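Local structure of hypothetical protein (Bacteroides fragilis, 4I17) at residues Q125-A130 / E137-H142; Y119-G124 / K141-V146; N15-A20 / A24-K29; V50-I55 / K59-Y64; K197-Y202 / D221-M226. The protein is of unknown function but is built of TPR repeats, helical hairpins that in relatives commonly serve as scaffolds for protein-protein binding. One frame throughout, in Å; residues are numbered along the deposited sequence. Where two conformers were deposited one is given.

Interaction 1: residues Q125-A130 / E137-H142; sequences QKFQQA and EENYKH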
# COMPACT_ATOMS: atom_id res chain seq x y z
N GLN A 125 10.75 0.47 -3.89
CA GLN A 125 11.98 -0.32 -3.70
C GLN A 125 12.32 -1.10 -4.97
O GLN A 125 13.48 -1.11 -5.40
CB GLN A 125 11.82 -1.27 -2.49
CG GLN A 125 13.13 -1.86 -2.00
CD GLN A 125 12.96 -2.88 -0.89
OE1 GLN A 125 13.43 -4.02 -0.99
NE2 GLN A 125 12.35 -2.47 0.21
N LYS A 126 11.30 -1.70 -5.58
CA LYS A 126 11.44 -2.47 -6.81
C LYS A 126 11.95 -1.57 -7.95
O LYS A 126 12.91 -1.94 -8.62
CB LYS A 126 10.08 -3.11 -7.15
CG LYS A 126 10.05 -3.95 -8.43
CD LYS A 126 8.62 -4.24 -8.88
CE LYS A 126 7.94 -3.07 -9.56
NZ LYS A 126 8.47 -2.82 -10.93
N PHE A 127 11.39 -0.35 -8.10
CA PHE A 127 11.83 0.58 -9.15
C PHE A 127 13.21 1.17 -8.86
O PHE A 127 13.99 1.37 -9.78
CB PHE A 127 10.82 1.71 -9.39
CG PHE A 127 9.59 1.24 -10.14
CD1 PHE A 127 9.66 0.90 -11.49
CD2 PHE A 127 8.35 1.19 -9.52
CE1 PHE A 127 8.53 0.48 -12.19
CE2 PHE A 127 7.20 0.78 -10.22
CZ PHE A 127 7.30 0.42 -11.55
N GLN A 128 13.51 1.42 -7.58
CA GLN A 128 14.82 1.94 -7.17
C GLN A 128 15.92 0.91 -7.49
O GLN A 128 16.98 1.28 -8.00
CB GLN A 128 14.81 2.27 -5.67
CG GLN A 128 16.15 2.81 -5.18
CD GLN A 128 16.06 3.36 -3.79
OE1 GLN A 128 14.99 3.40 -3.17
NE2 GLN A 128 17.18 3.82 -3.29
N GLN A 129 15.65 -0.38 -7.22
CA GLN A 129 16.59 -1.47 -7.49
C GLN A 129 16.83 -1.64 -8.99
O GLN A 129 17.95 -2.00 -9.38
CB GLN A 129 16.09 -2.77 -6.86
CG GLN A 129 16.35 -2.83 -5.35
CD GLN A 129 15.54 -3.88 -4.62
OE1 GLN A 129 14.86 -4.74 -5.21
NE2 GLN A 129 15.59 -3.84 -3.29
N ALA A 130 15.84 -1.32 -9.84
CA ALA A 130 15.95 -1.39 -11.30
C ALA A 130 16.46 -0.06 -11.91
O ALA A 130 16.46 0.09 -13.14
CB ALA A 130 14.61 -1.77 -11.90
N GLU A 137 10.34 7.43 -7.19
CA GLU A 137 9.90 8.66 -6.52
C GLU A 137 8.38 8.76 -6.51
O GLU A 137 7.81 9.05 -5.46
CB GLU A 137 10.52 9.90 -7.19
CG GLU A 137 10.08 11.19 -6.48
CD GLU A 137 10.61 12.48 -7.07
OE1 GLU A 137 10.90 12.50 -8.28
OE2 GLU A 137 10.77 13.46 -6.30
N GLU A 138 7.73 8.47 -7.66
CA GLU A 138 6.26 8.49 -7.75
C GLU A 138 5.63 7.55 -6.71
O GLU A 138 4.67 7.94 -6.03
CB GLU A 138 5.81 8.08 -9.16
CG GLU A 138 5.15 9.20 -9.95
CD GLU A 138 3.70 9.49 -9.64
OE1 GLU A 138 2.87 8.55 -9.72
OE2 GLU A 138 3.38 10.66 -9.34
N ASN A 139 6.17 6.33 -6.57
CA ASN A 139 5.65 5.34 -5.63
C ASN A 139 5.92 5.74 -4.18
O ASN A 139 4.99 5.70 -3.36
CB ASN A 139 6.22 3.95 -5.96
CG ASN A 139 5.50 3.37 -7.14
OD1 ASN A 139 4.39 2.86 -7.02
ND2 ASN A 139 6.04 3.57 -8.33
N TYR A 140 7.15 6.16 -3.84
CA TYR A 140 7.38 6.59 -2.46
C TYR A 140 6.53 7.80 -2.11
O TYR A 140 6.06 7.88 -0.99
CB TYR A 140 8.84 6.91 -2.20
CG TYR A 140 9.80 5.74 -2.33
CD1 TYR A 140 9.53 4.52 -1.70
CD2 TYR A 140 11.04 5.89 -2.96
CE1 TYR A 140 10.46 3.48 -1.71
CE2 TYR A 140 11.97 4.85 -2.98
CZ TYR A 140 11.67 3.65 -2.36
OH TYR A 140 12.59 2.63 -2.34
N LYS A 141 6.28 8.73 -3.06
CA LYS A 141 5.40 9.89 -2.80
C LYS A 141 3.99 9.45 -2.45
O LYS A 141 3.37 10.04 -1.54
CB LYS A 141 5.37 10.84 -3.99
CG LYS A 141 6.63 11.68 -4.04
CD LYS A 141 6.33 13.07 -4.56
CE LYS A 141 7.54 13.96 -4.47
NZ LYS A 141 7.24 15.32 -3.95
N HIS A 142 3.48 8.40 -3.12
CA HIS A 142 2.15 7.88 -2.78
C HIS A 142 2.12 7.32 -1.38
O HIS A 142 1.11 7.45 -0.68
CB HIS A 142 1.73 6.80 -3.77
CG HIS A 142 1.21 7.32 -5.07
ND1 HIS A 142 -0.04 7.92 -5.16
CD2 HIS A 142 1.75 7.25 -6.31
CE1 HIS A 142 -0.21 8.21 -6.45
NE2 HIS A 142 0.85 7.84 -7.18
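Tyr-140 OH gives a hydrogen bond to Gln-128 OE1, 2.7 Å long. The hydroxyl lies in the plane of the amide carbonyl, at a C=O...O angle of 158°. The amide itself stands nearly upright against the phenol ring, the two planes 85° apart, and OE1 sits at the ring edge in the ring plane. Gln-128 reaches this point with an extended chain, its CG trans to the backbone N. The same hydroxyl lies 3.2 Å from Gln-125 N, but the angle is too poor for a hydrogen bond. Beside this bond Asn-139 ND2 comes to 3.5 Å from Phe-127 CD2, with amide and ring planes only 19° apart. That ND2 has its polar partner in Lys-135 O, one turn back in its own helix. Lys-126 NZ lies over one face of the Phe-127 ring, toward the rim. The two segments form an antiparallel helix pair, consistent with the TPR fold, with axes 9.2 Å apart. Leu-121 and the helix 149-174 residues Ser-158 and Leu-159 pack on Tyr-140. At this wide spacing the long side chains bridge the gap, and a directional bond ties down the polar end of the buried tyrosine.

Interaction 2: residues Y119-G124 / K141-V146; sequences YYLKEG and KHATDV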
# COMPACT_ATOMS: atom_id res chain seq x y z
N TYR A 119 2.45 -1.41 0.20
CA TYR A 119 2.37 -1.64 -1.25
C TYR A 119 3.28 -0.66 -2.01
O TYR A 119 4.07 -1.06 -2.88
CB TYR A 119 0.92 -1.48 -1.72
CG TYR A 119 0.81 -1.60 -3.22
CD1 TYR A 119 0.70 -2.84 -3.83
CD2 TYR A 119 0.88 -0.47 -4.03
CE1 TYR A 119 0.66 -2.96 -5.23
CE2 TYR A 119 0.83 -0.57 -5.42
CZ TYR A 119 0.69 -1.82 -6.01
OH TYR A 119 0.61 -1.94 -7.37
N TYR A 120 3.11 0.64 -1.72
CA TYR A 120 3.86 1.68 -2.39
C TYR A 120 5.34 1.69 -1.99
O TYR A 120 6.17 2.01 -2.85
CB TYR A 120 3.21 3.05 -2.18
CG TYR A 120 2.04 3.24 -3.13
CD1 TYR A 120 2.23 3.19 -4.51
CD2 TYR A 120 0.74 3.43 -2.65
CE1 TYR A 120 1.16 3.38 -5.39
CE2 TYR A 120 -0.33 3.62 -3.52
CZ TYR A 120 -0.12 3.58 -4.89
OH TYR A 120 -1.16 3.76 -5.77
N LEU A 121 5.67 1.35 -0.73
CA LEU A 121 7.11 1.29 -0.36
C LEU A 121 7.80 0.12 -1.11
O LEU A 121 8.93 0.27 -1.57
CB LEU A 121 7.27 1.11 1.14
CG LEU A 121 6.81 2.30 2.01
CD1 LEU A 121 6.69 1.90 3.47
CD2 LEU A 121 7.70 3.50 1.82
N LYS A 122 7.11 -1.01 -1.26
CA LYS A 122 7.63 -2.18 -1.98
C LYS A 122 7.77 -1.87 -3.47
O LYS A 122 8.78 -2.25 -4.05
CB LYS A 122 6.72 -3.40 -1.77
N GLU A 123 6.78 -1.16 -4.08
CA GLU A 123 6.85 -0.73 -5.48
C GLU A 123 8.03 0.22 -5.67
O GLU A 123 8.81 0.05 -6.62
CB GLU A 123 5.55 -0.05 -5.93
CG GLU A 123 4.40 -1.01 -6.15
CD GLU A 123 4.67 -2.01 -7.26
OE1 GLU A 123 4.74 -1.57 -8.44
OE2 GLU A 123 4.92 -3.20 -6.96
N GLY A 124 8.16 1.21 -4.77
CA GLY A 124 9.27 2.16 -4.86
C GLY A 124 10.63 1.46 -4.80
O GLY A 124 11.54 1.79 -5.56
N LYS A 141 6.28 8.73 -3.06
CA LYS A 141 5.40 9.89 -2.80
C LYS A 141 3.99 9.45 -2.45
O LYS A 141 3.37 10.04 -1.54
CB LYS A 141 5.37 10.84 -3.99
CG LYS A 141 6.63 11.68 -4.04
CD LYS A 141 6.33 13.07 -4.56
CE LYS A 141 7.54 13.96 -4.47
NZ LYS A 141 7.24 15.32 -3.95
N HIS A 142 3.48 8.40 -3.12
CA HIS A 142 2.15 7.88 -2.78
C HIS A 142 2.12 7.32 -1.38
O HIS A 142 1.11 7.45 -0.68
CB HIS A 142 1.73 6.80 -3.77
CG HIS A 142 1.21 7.32 -5.07
ND1 HIS A 142 -0.04 7.92 -5.16
CD2 HIS A 142 1.75 7.25 -6.31
CE1 HIS A 142 -0.21 8.21 -6.45
NE2 HIS A 142 0.85 7.84 -7.18
N ALA A 143 3.24 6.72 -0.92
CA ALA A 143 3.25 6.19 0.46
C ALA A 143 3.21 7.33 1.49
O ALA A 143 2.94 7.06 2.65
CB ALA A 143 4.47 5.30 0.69
N THR A 144 3.47 8.59 1.09
CA THR A 144 3.39 9.74 2.01
C THR A 144 1.93 10.19 2.19
O THR A 144 1.69 11.04 3.05
CB THR A 144 4.29 10.94 1.58
OG1 THR A 144 3.73 11.59 0.43
CG2 THR A 144 5.73 10.57 1.30
N ASP A 145 0.96 9.64 1.40
CA ASP A 145 -0.49 9.97 1.47
C ASP A 145 -1.19 9.46 2.73
O ASP A 145 -2.36 9.78 2.97
CB ASP A 145 -1.27 9.42 0.25
CG ASP A 145 -0.81 9.86 -1.13
OD1 ASP A 145 -0.12 10.90 -1.22
OD2 ASP A 145 -1.16 9.16 -2.12
N VAL A 146 -0.52 8.62 3.52
CA VAL A 146 -1.07 8.10 4.77
C VAL A 146 -1.04 9.23 5.81
O VAL A 146 -0.22 10.15 5.70
CB VAL A 146 -0.33 6.82 5.25
CG1 VAL A 146 -0.53 5.65 4.28
CG2 VAL A 146 1.15 7.08 5.48
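This is an aromatic and apolar packing contact between helix 110-129 and the C-terminal end of helix 133-143, near the middle of the chain. Tyr-120 carries most of it. His-142 CB sits over the centre of the Tyr-120 ring, 3.5 Å from the centroid and 5° off the ring normal, a CH-pi contact. Beyond CB the imidazole leans over the same ring as an offset stack, with centroids 4.8 Å apart and planes at 18°. The opposite face of the Tyr-120 ring is covered by Tyr-119 CD2, so the ring is held between the two. Tyr-116 adds an edge-to-face partner. These two helices pair as an antiparallel hairpin of the kind that TPR proteins stack into a superhelix. Here the small Ala-143 lets the backbones close in: Tyr-120 CA and Ala-143 CA are 5.4 Å apart. Ala-143 CB touches Tyr-120 CB and Leu-121 CD2, each at 3.9 Å. Further along, Thr-144 OG1 and Thr-144 N both give hydrogen bonds to Lys-141 O. Asp-145 OD2 accepts a hydrogen bond from Tyr-116 OH and a weak one from His-142 ND1.

Interaction 3: residues N15-A20 / A24-K29; sequences NDALNA and AVAFEK. With SO4 (sulfate ion), chain C.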
# COMPACT_ATOMS: atom_id res chain seq x y z
N ASN A 15 -24.34 -20.79 9.66
CA ASN A 15 -23.72 -20.51 10.97
C ASN A 15 -23.17 -21.79 11.59
O ASN A 15 -22.05 -21.77 12.13
CB ASN A 15 -24.71 -19.87 11.93
CG ASN A 15 -25.15 -18.47 11.57
OD1 ASN A 15 -24.50 -17.76 10.81
ND2 ASN A 15 -26.27 -18.05 12.14
N ASP A 16 -23.94 -22.89 11.54
CA ASP A 16 -23.48 -24.18 12.09
C ASP A 16 -22.22 -24.66 11.37
O ASP A 16 -21.27 -25.11 12.02
CB ASP A 16 -24.59 -25.25 11.96
CG ASP A 16 -25.78 -25.02 12.88
OD1 ASP A 16 -25.65 -24.22 13.83
OD2 ASP A 16 -26.85 -25.64 12.64
N ALA A 17 -22.20 -24.54 10.04
CA ALA A 17 -21.04 -24.94 9.25
C ALA A 17 -19.83 -24.09 9.59
O ALA A 17 -18.73 -24.63 9.78
CB ALA A 17 -21.35 -24.84 7.76
N LEU A 18 -20.01 -22.77 9.70
CA LEU A 18 -18.89 -21.87 10.03
C LEU A 18 -18.32 -22.21 11.40
O LEU A 18 -17.10 -22.25 11.57
CB LEU A 18 -19.37 -20.39 10.00
CG LEU A 18 -18.34 -19.32 10.22
CD1 LEU A 18 -17.28 -19.33 9.13
CD2 LEU A 18 -18.99 -17.96 10.27
N ASN A 19 -19.19 -22.51 12.36
CA ASN A 19 -18.76 -22.89 13.72
C ASN A 19 -17.88 -24.14 13.72
O ASN A 19 -17.12 -24.33 14.67
CB ASN A 19 -19.98 -23.14 14.61
CG ASN A 19 -20.73 -21.89 14.99
OD1 ASN A 19 -20.30 -20.77 14.73
ND2 ASN A 19 -21.91 -22.05 15.57
N ALA A 20 -18.03 -25.01 12.70
CA ALA A 20 -17.28 -26.26 12.58
C ALA A 20 -16.10 -26.09 11.61
O ALA A 20 -15.43 -27.06 11.28
CB ALA A 20 -18.21 -27.38 12.10
N ALA A 24 -16.71 -24.32 3.04
CA ALA A 24 -17.40 -24.60 1.76
C ALA A 24 -18.91 -24.69 1.97
O ALA A 24 -19.68 -24.15 1.16
CB ALA A 24 -16.92 -25.89 1.16
N VAL A 25 -19.35 -25.38 3.03
CA VAL A 25 -20.78 -25.46 3.32
C VAL A 25 -21.30 -24.08 3.74
O VAL A 25 -22.40 -23.70 3.34
CB VAL A 25 -21.12 -26.52 4.39
CG1 VAL A 25 -22.61 -26.43 4.79
CG2 VAL A 25 -20.80 -27.91 3.85
N ALA A 26 -20.55 -23.35 4.57
CA ALA A 26 -21.02 -22.03 5.02
C ALA A 26 -21.20 -21.13 3.82
O ALA A 26 -22.21 -20.45 3.69
CB ALA A 26 -20.03 -21.41 6.01
N PHE A 27 -20.26 -21.19 2.87
CA PHE A 27 -20.39 -20.36 1.66
C PHE A 27 -21.67 -20.77 0.89
O PHE A 27 -22.42 -19.89 0.51
CB PHE A 27 -19.14 -20.46 0.76
CG PHE A 27 -19.36 -19.81 -0.58
CD1 PHE A 27 -19.28 -18.43 -0.72
CD2 PHE A 27 -19.72 -20.57 -1.69
CE1 PHE A 27 -19.55 -17.82 -1.94
CE2 PHE A 27 -20.00 -19.95 -2.91
CZ PHE A 27 -19.91 -18.58 -3.02
N GLU A 28 -21.88 -22.07 0.67
CA GLU A 28 -23.06 -22.61 -0.04
C GLU A 28 -24.37 -22.09 0.61
O GLU A 28 -25.26 -21.59 -0.08
CB GLU A 28 -23.00 -24.16 0.02
CG GLU A 28 -24.18 -24.90 -0.60
CD GLU A 28 -24.68 -26.12 0.15
OE1 GLU A 28 -23.88 -26.77 0.87
OE2 GLU A 28 -25.89 -26.44 0.02
N LYS A 29 -24.48 -22.22 1.93
CA LYS A 29 -25.69 -21.85 2.66
C LYS A 29 -25.89 -20.33 2.71
O LYS A 29 -26.99 -19.85 2.46
CB LYS A 29 -25.65 -22.41 4.08
CG LYS A 29 -25.58 -23.93 4.14
CD LYS A 29 -26.86 -24.57 3.63
CE LYS A 29 -26.72 -26.08 3.59
NZ LYS A 29 -27.99 -26.72 3.11
S SO4 C . -13.59 -26.35 3.90
O1 SO4 C . -14.96 -26.34 3.56
O2 SO4 C . -13.28 -25.34 4.91
O3 SO4 C . -13.22 -27.66 4.45
O4 SO4 C . -12.80 -26.12 2.69
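Ala-17 and Ala-26 face each other where helix 7-19 and helix 23-36 come closest. Their CA atoms are 5.1 Å apart, and the short axes lie 7.7 Å apart at 161°. This is the tight part of the contact. Ala-17 CB presses against the backbone of the other helix, 3.6 Å from Ala-26 N, and meets Ala-26 CB at 4.1 Å. Val-25 closes one flank: its CG1 touches Ala-17 CB at 3.6 Å. CG1 is trans to the Val-25 backbone N (chi1 172°), which turns this branch to the methyl of Ala-17. Leu-18 flanks the other side, with Leu-18 N 3.9 Å from Ala-26 CB and Leu-18 CB 4.2 Å from it. The small side chains at the crossing are consistent with the close helix packing of TPR proteins.

The open side is at Ala-24. It points away from the partner helix, and its N gives a 2.7 Å hydrogen bond to O1 of a sulfate ion, probably taken up from the crystallisation liquor. Tyr-23 N bonds the same ion, so the start of helix 23-36 grips an anion with backbone N-H groups.

Further along, polar bonds join the two helices. Lys-29 carries its amine past segment 15-20 to a salt bridge with Glu-13, and Asn-15 OD1 accepts from Tyr-30 OH. Helix 42-54 packs next to the pair: its Cys-51 touches both Leu-18 and Ala-26, while Phe-27 lies against Cys-48 and Ala-52.

Interaction 4: residues V50-I55 / K59-Y64; sequences VCADNI and KEAADY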
# COMPACT_ATOMS: atom_id res chain seq x y z
N VAL A 50 -15.54 -13.88 3.48
CA VAL A 50 -14.38 -14.57 4.12
C VAL A 50 -14.41 -16.06 3.72
O VAL A 50 -13.37 -16.62 3.36
CB VAL A 50 -14.37 -14.41 5.65
CG1 VAL A 50 -13.18 -15.18 6.27
CG2 VAL A 50 -14.34 -12.93 6.05
N CYS A 51 -15.58 -16.71 3.84
CA CYS A 51 -15.71 -18.13 3.47
C CYS A 51 -15.31 -18.34 2.01
O CYS A 51 -14.59 -19.29 1.70
CB CYS A 51 -17.13 -18.62 3.73
SG CYS A 51 -17.52 -18.79 5.48
N ALA A 52 -15.81 -17.48 1.10
CA ALA A 52 -15.48 -17.57 -0.35
C ALA A 52 -13.98 -17.46 -0.58
O ALA A 52 -13.41 -18.21 -1.37
CB ALA A 52 -16.20 -16.47 -1.12
N ASP A 53 -13.32 -16.54 0.14
CA ASP A 53 -11.89 -16.35 -0.04
C ASP A 53 -11.18 -17.59 0.47
O ASP A 53 -10.24 -18.05 -0.19
CB ASP A 53 -11.42 -15.09 0.67
CG ASP A 53 -9.95 -14.83 0.43
OD1 ASP A 53 -9.60 -14.37 -0.69
OD2 ASP A 53 -9.14 -15.17 1.31
N ASN A 54 -11.68 -18.19 1.60
CA ASN A 54 -11.05 -19.38 2.22
C ASN A 54 -11.14 -20.59 1.30
O ASN A 54 -10.28 -21.46 1.36
CB ASN A 54 -11.66 -19.71 3.58
CG ASN A 54 -11.48 -18.68 4.67
OD1 ASN A 54 -10.74 -17.71 4.55
ND2 ASN A 54 -12.21 -18.84 5.75
N ILE A 55 -12.16 -20.66 0.43
CA ILE A 55 -12.29 -21.82 -0.45
C ILE A 55 -11.86 -21.47 -1.89
O ILE A 55 -12.09 -22.24 -2.82
CB ILE A 55 -13.70 -22.44 -0.38
CG1 ILE A 55 -14.78 -21.44 -0.89
CG2 ILE A 55 -14.00 -22.95 1.06
CD1 ILE A 55 -16.22 -21.96 -0.87
N LYS A 59 -13.46 -14.23 -6.90
CA LYS A 59 -14.33 -13.20 -7.48
C LYS A 59 -15.61 -13.07 -6.66
O LYS A 59 -16.11 -11.95 -6.47
CB LYS A 59 -14.63 -13.49 -8.97
CG LYS A 59 -15.52 -12.45 -9.67
CD LYS A 59 -14.87 -11.05 -9.78
CE LYS A 59 -15.79 -10.01 -10.37
NZ LYS A 59 -16.83 -9.57 -9.40
N GLU A 60 -16.11 -14.22 -6.18
CA GLU A 60 -17.31 -14.29 -5.35
C GLU A 60 -17.04 -13.54 -4.04
O GLU A 60 -17.88 -12.75 -3.60
CB GLU A 60 -17.70 -15.76 -5.13
CG GLU A 60 -17.95 -16.51 -6.45
CD GLU A 60 -16.82 -17.26 -7.16
OE1 GLU A 60 -15.67 -16.77 -7.24
OE2 GLU A 60 -17.13 -18.35 -7.69
N ALA A 61 -15.83 -13.74 -3.45
CA ALA A 61 -15.45 -13.06 -2.20
C ALA A 61 -15.58 -11.52 -2.37
O ALA A 61 -16.26 -10.85 -1.58
CB ALA A 61 -14.02 -13.44 -1.81
N ALA A 62 -15.00 -11.00 -3.46
CA ALA A 62 -15.03 -9.58 -3.76
C ALA A 62 -16.48 -9.08 -3.88
O ALA A 62 -16.81 -8.05 -3.31
CB ALA A 62 -14.24 -9.29 -5.05
N ASP A 63 -17.37 -9.88 -4.50
CA ASP A 63 -18.79 -9.53 -4.63
C ASP A 63 -19.48 -9.43 -3.26
O ASP A 63 -20.25 -8.50 -3.03
CB ASP A 63 -19.55 -10.55 -5.53
CG ASP A 63 -19.19 -10.44 -7.02
OD1 ASP A 63 -18.81 -9.34 -7.45
OD2 ASP A 63 -19.29 -11.45 -7.74
N TYR A 64 -19.23 -10.38 -2.36
CA TYR A 64 -19.84 -10.34 -1.03
C TYR A 64 -19.25 -9.21 -0.18
O TYR A 64 -20.01 -8.51 0.49
CB TYR A 64 -19.75 -11.69 -0.31
CG TYR A 64 -20.69 -12.66 -0.99
CD1 TYR A 64 -22.07 -12.48 -0.91
CD2 TYR A 64 -20.21 -13.67 -1.82
CE1 TYR A 64 -22.95 -13.30 -1.63
CE2 TYR A 64 -21.07 -14.50 -2.53
CZ TYR A 64 -22.44 -14.31 -2.43
OH TYR A 64 -23.27 -15.13 -3.15
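Ala-52 and Ala-61 meet at the close point of a helical hairpin made by helix 42-54 and helix 58-70, consistent with the TPR fold. The short axes are 7.6 Å apart and run antiparallel at 168°. The CA atoms of the two alanines are 4.9 Å apart, so the contact is between methyl groups and backbone. Ala-52 CB lies 3.6 Å from Ala-61 N. The reverse contact is alike, with Ala-61 CB 3.7 Å from Asp-53 N, and each methyl thus rests on the main chain of the other helix. The two methyls touch at 3.8 Å.

The carboxylate of Asp-53 and the amine of Lys-59 turn clear of this point. Asp-53 offers only its CB to Ala-61 CB. Its CG is trans to the backbone N (chi1 -177°), and the carboxylate lies near that of Asp-88 of helix 75-88. The closeness of two like charges may raise the proton affinity of one of them. Glu-60 was deposited in two conformers, so its carboxylate position is not unique. In the given one its CB is 4.3 Å from Ala-52 CB.

Phe-27 and Ala-85 pack on the two alanines, so helix 23-36 backs Ala-52 and helix 75-88 backs Ala-61. On the outer side Lys-59 points away from helix 42-54. Its chain bends at chi2 and chi4 and brings Lys-59 NZ to 2.8 Å from Asp-63 OD1, a salt bridge one turn along the helix.

Interaction 5: residues K197-Y202 / D221-M226; sequences KKAVDY and DQVKAM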
# COMPACT_ATOMS: atom_id res chain seq x y z
N LYS A 197 20.07 18.41 -3.13
CA LYS A 197 19.15 19.37 -2.52
C LYS A 197 17.77 18.74 -2.30
O LYS A 197 17.17 18.97 -1.25
CB LYS A 197 19.09 20.65 -3.36
CG LYS A 197 20.33 21.50 -3.09
CD LYS A 197 20.42 22.75 -3.95
CE LYS A 197 21.66 23.54 -3.62
NZ LYS A 197 21.85 24.68 -4.56
N LYS A 198 17.29 17.89 -3.24
CA LYS A 198 15.99 17.18 -3.00
C LYS A 198 16.12 16.27 -1.82
O LYS A 198 15.22 16.21 -0.97
CB LYS A 198 15.59 16.34 -4.23
CG LYS A 198 14.92 17.13 -5.32
CD LYS A 198 14.61 16.23 -6.52
CE LYS A 198 13.22 15.66 -6.46
NZ LYS A 198 12.77 15.15 -7.79
N ALA A 199 17.25 15.54 -1.74
CA ALA A 199 17.53 14.61 -0.62
C ALA A 199 17.52 15.33 0.74
O ALA A 199 16.88 14.84 1.68
CB ALA A 199 18.87 13.94 -0.84
N VAL A 200 18.21 16.49 0.86
CA VAL A 200 18.28 17.24 2.11
C VAL A 200 16.87 17.64 2.58
O VAL A 200 16.56 17.57 3.78
CB VAL A 200 19.20 18.49 1.98
CG1 VAL A 200 19.13 19.38 3.22
CG2 VAL A 200 20.63 18.07 1.71
N ASP A 201 16.04 18.05 1.63
CA ASP A 201 14.67 18.49 1.93
C ASP A 201 13.80 17.33 2.37
O ASP A 201 13.11 17.47 3.38
CB ASP A 201 14.06 19.23 0.73
CG ASP A 201 14.65 20.62 0.51
OD1 ASP A 201 15.38 21.12 1.42
OD2 ASP A 201 14.35 21.22 -0.54
N TYR A 202 13.83 16.18 1.66
CA TYR A 202 13.01 15.02 2.09
C TYR A 202 13.47 14.52 3.46
O TYR A 202 12.67 14.16 4.31
CB TYR A 202 13.17 13.88 1.09
CG TYR A 202 12.40 14.07 -0.20
CD1 TYR A 202 11.04 14.37 -0.18
CD2 TYR A 202 13.01 13.85 -1.43
CE1 TYR A 202 10.31 14.48 -1.37
CE2 TYR A 202 12.29 13.95 -2.62
CZ TYR A 202 10.94 14.27 -2.58
OH TYR A 202 10.25 14.38 -3.76
N ASP A 221 22.93 14.96 7.48
CA ASP A 221 24.24 15.61 7.65
C ASP A 221 25.20 15.17 6.56
O ASP A 221 25.95 16.00 6.05
CB ASP A 221 24.84 15.27 9.03
CG ASP A 221 24.10 15.83 10.23
OD1 ASP A 221 23.34 16.81 10.07
OD2 ASP A 221 24.32 15.32 11.35
N GLN A 222 25.18 13.86 6.18
CA GLN A 222 26.05 13.36 5.11
C GLN A 222 25.69 14.03 3.79
O GLN A 222 26.59 14.40 3.05
CB GLN A 222 25.96 11.82 4.96
CG GLN A 222 26.18 10.95 6.21
CD GLN A 222 27.20 11.48 7.20
OE1 GLN A 222 28.36 11.65 6.87
NE2 GLN A 222 26.77 11.73 8.45
N VAL A 223 24.38 14.20 3.50
CA VAL A 223 23.97 14.86 2.25
C VAL A 223 24.41 16.33 2.28
O VAL A 223 25.00 16.80 1.30
CB VAL A 223 22.47 14.72 1.90
CG1 VAL A 223 22.23 15.18 0.45
CG2 VAL A 223 21.98 13.29 2.06
N LYS A 224 24.19 17.04 3.39
CA LYS A 224 24.62 18.45 3.51
C LYS A 224 26.10 18.61 3.24
O LYS A 224 26.49 19.61 2.64
CB LYS A 224 24.28 19.05 4.88
CG LYS A 224 22.79 19.28 5.07
CD LYS A 224 22.52 20.00 6.39
CE LYS A 224 21.04 20.11 6.65
NZ LYS A 224 20.75 20.70 7.98
N ALA A 225 26.93 17.62 3.62
CA ALA A 225 28.39 17.68 3.37
C ALA A 225 28.73 17.62 1.86
O ALA A 225 29.85 17.98 1.47
CB ALA A 225 29.07 16.53 4.08
N MSE A 226 27.79 17.17 1.02
CA MSE A 226 27.96 17.05 -0.43
C MSE A 226 27.58 18.33 -1.16
O MSE A 226 27.90 18.47 -2.34
CB MSE A 226 27.08 15.90 -0.95
CG MSE A 226 27.40 14.61 -0.30
SE MSE A 226 29.09 13.99 -0.98
CE MSE A 226 28.32 12.37 -1.78
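Val-223 meets Val-200 and Ala-199 where helix 214-224 packs against helix 182-209. The two pair as a helical hairpin at the C-terminal end of the all-helical, TPR-type array. Along the second segment, Asp-221 points away from the other helix. Gln-222 follows, and its NE2 turns back to Gln-218 O.

Val-223 is the buried centre of the contact. Val-223 CA lies 6.2 Å from Val-200 CA. CG1 does the touching: it is trans to the Val-223 backbone N (chi1 -168°) and comes 3.5 Å from Val-200 CG2 and 3.8 Å from Ala-199 CB. The valines thus meet through one methyl each. Val-200 was deposited in two conformers; these distances belong to the one given.

Lys-224 comes next, at the exposed side of the contact. Its extended chain runs across Val-200, roughly perpendicular to it, with Lys-224 CE 4.0 Å from Val-200 CG1 and Lys-224 CG 4.1 Å from the same atom. The aliphatic part of the lysine thus covers the valine. Met-226, a selenomethionine, closes the segment: its N bonds Val-223 O, and its side chain packs on Phe-196.

No polar bond joins the two segments, but Gln-220 NE2 binds Val-200 O beside them. Phe-196 and Leu-203 of helix 182-209 and Tyr-164 of helix 149-174 also pack on Val-223. The last helix therefore lies against both long helices of the C-terminal part.

From the N terminus, interaction 3 closes the short turn between helices 7-19 and 23-36, and interaction 4 does the same for helices 42-54 and 58-70. These two touch, with centres about 13 Å apart, through Phe-27 on Ala-52 and Ala-26 on Cys-51. Further on, interactions 1 and 2 join helices 110-129 and 133-143. Interaction 1 spans the shorter loop, within the longer one of interaction 2, and both share Lys-141 and His-142. Interaction 5 closes the C-terminal helix onto helix 182-209. It meets interaction 1 where Glu-137 binds Lys-198 and Tyr-202. Interactions 3 and 5 lie on opposite sides of the chain's centre, about 58 Å apart between centres.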